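Local coordinates for D-alanine--D-alanine ligase (Coxiella burnetii, PDB 3TQT), which catalyses the ATP-dependent joining of two D-alanines into D-alanyl-D-alanine, a building block of the bacterial peptidoglycan wall, at residues A[119-122]-A[126-129]. Numbering follows the deposited sequence.
Sequences LLEL and PYVG
Y127 meets L120 and E121 with one side chain, and through it the loop after helix 115-122 folds back onto the last turn of that helix. Just ahead of it P126 turns its ring the other way, onto I352 and H355 of helix 340-370, while its backbone, like that of V128, hydrogen-bonds to V102 on strand 101-104. Y127 then swings its CB toward the helix. With chi1 at 62° CG stands between the backbone N and the carbonyl carbon, and this lays the ring against L120 and sets the hydroxyl beside E121. At its root the contact is apolar: L120 CD1 rests on Y127 CB at 3.5 Å, and L120 CB lies 3.6 Å from Y127 CD2, approaching the ring at a slant. Y127 OH donates to E121 OE2 over a short 2.6 Å, reaching the anti side of the carboxylate and 22° out of its plane. The bend in the E121 chain at chi2 (-76°) brings the carboxylate to the ring edge, near the CE2 side, with the two planes almost perpendicular. R354 of helix 340-370 hydrogen-bonds to Y127 O and makes a cation-pi contact with the ring. V128 points away from helix 115-122, packing on L347 and A351, and the far side of the contact reaches the dimer interface, where E121 packs on A115 of the second subunit. This N-terminal-domain packing lies away from the predicted ATP and metal sites. The hydrogen bond donated by Y127 OH probably helps stabilise E121 as a carboxylate, with at most a slight contribution from the more distant R354 charge.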
loop_
_atom_site.group_PDB
_atom_site.type_symbol
_atom_site.label_atom_id
_atom_site.label_comp_id
_atom_site.label_asym_id
_atom_site.label_seq_id
_atom_site.Cartn_x
_atom_site.Cartn_y
_atom_site.Cartn_z
ATOM N N LEU A 119 -6.206 7.052 2.797
ATOM C CA LEU A 119 -6.972 8.244 3.137
ATOM C C LEU A 119 -6.952 8.442 4.642
ATOM O O LEU A 119 -6.770 9.559 5.140
ATOM C CB LEU A 119 -8.415 8.125 2.640
ATOM C CG LEU A 119 -9.330 9.259 3.105
ATOM C CD1 LEU A 119 -8.652 10.604 2.872
ATOM C CD2 LEU A 119 -10.683 9.177 2.385
ATOM N N LEU A 120 -7.112 7.346 5.370
ATOM C CA LEU A 120 -7.155 7.412 6.821
ATOM C C LEU A 120 -5.806 7.823 7.390
ATOM O O LEU A 120 -5.752 8.537 8.394
ATOM C CB LEU A 120 -7.631 6.084 7.421
ATOM C CG LEU A 120 -9.066 5.688 7.050
ATOM C CD1 LEU A 120 -9.378 4.323 7.603
ATOM C CD2 LEU A 120 -10.065 6.726 7.571
ATOM N N GLU A 121 -4.719 7.385 6.756
ATOM C CA GLU A 121 -3.391 7.853 7.140
ATOM C C GLU A 121 -3.264 9.352 6.894
ATOM O O GLU A 121 -2.707 10.075 7.714
ATOM C CB GLU A 121 -2.288 7.129 6.370
ATOM C CG GLU A 121 -2.179 5.658 6.682
ATOM C CD GLU A 121 -1.513 5.383 8.006
ATOM O OE1 GLU A 121 -1.002 6.334 8.636
ATOM O OE2 GLU A 121 -1.503 4.205 8.416
ATOM N N LEU A 122 -3.777 9.820 5.764
ATOM C CA LEU A 122 -3.675 11.242 5.438
ATOM C C LEU A 122 -4.476 12.082 6.431
ATOM O O LEU A 122 -4.152 13.245 6.674
ATOM C CB LEU A 122 -4.187 11.505 4.028
ATOM C CG LEU A 122 -3.288 10.993 2.912
ATOM C CD1 LEU A 122 -4.048 11.053 1.601
ATOM C CD2 LEU A 122 -2.034 11.855 2.853
ATOM N N PRO A 126 -6.712 7.048 13.760
ATOM C CA PRO A 126 -6.491 5.635 14.087
ATOM C C PRO A 126 -7.489 4.794 13.303
ATOM O O PRO A 126 -8.632 5.214 13.119
ATOM C CB PRO A 126 -6.790 5.560 15.593
ATOM C CG PRO A 126 -6.709 6.991 16.083
ATOM C CD PRO A 126 -7.156 7.833 14.925
ATOM N N TYR A 127 -7.071 3.626 12.828
ATOM C CA TYR A 127 -8.009 2.745 12.154
ATOM C C TYR A 127 -7.673 1.279 12.377
ATOM O O TYR A 127 -6.504 0.899 12.568
ATOM C CB TYR A 127 -8.103 3.069 10.661
ATOM C CG TYR A 127 -6.816 2.897 9.905
ATOM C CD1 TYR A 127 -6.514 1.689 9.272
ATOM C CD2 TYR A 127 -5.912 3.944 9.798
ATOM C CE1 TYR A 127 -5.349 1.530 8.574
ATOM C CE2 TYR A 127 -4.728 3.792 9.099
ATOM C CZ TYR A 127 -4.457 2.590 8.484
ATOM O OH TYR A 127 -3.285 2.451 7.798
ATOM N N VAL A 128 -8.708 0.456 12.337
ATOM C CA VAL A 128 -8.558 -0.962 12.598
ATOM C C VAL A 128 -7.899 -1.703 11.437
ATOM O O VAL A 128 -8.165 -1.420 10.260
ATOM C CB VAL A 128 -9.908 -1.589 12.908
ATOM C CG1 VAL A 128 -9.811 -3.128 12.903
ATOM C CG2 VAL A 128 -10.421 -1.050 14.240
ATOM N N GLY A 129 -7.025 -2.640 11.778
ATOM C CA GLY A 129 -6.524 -3.588 10.793
ATOM C C GLY A 129 -5.254 -3.181 10.075
ATOM O O GLY A 129 -4.515 -2.308 10.521
#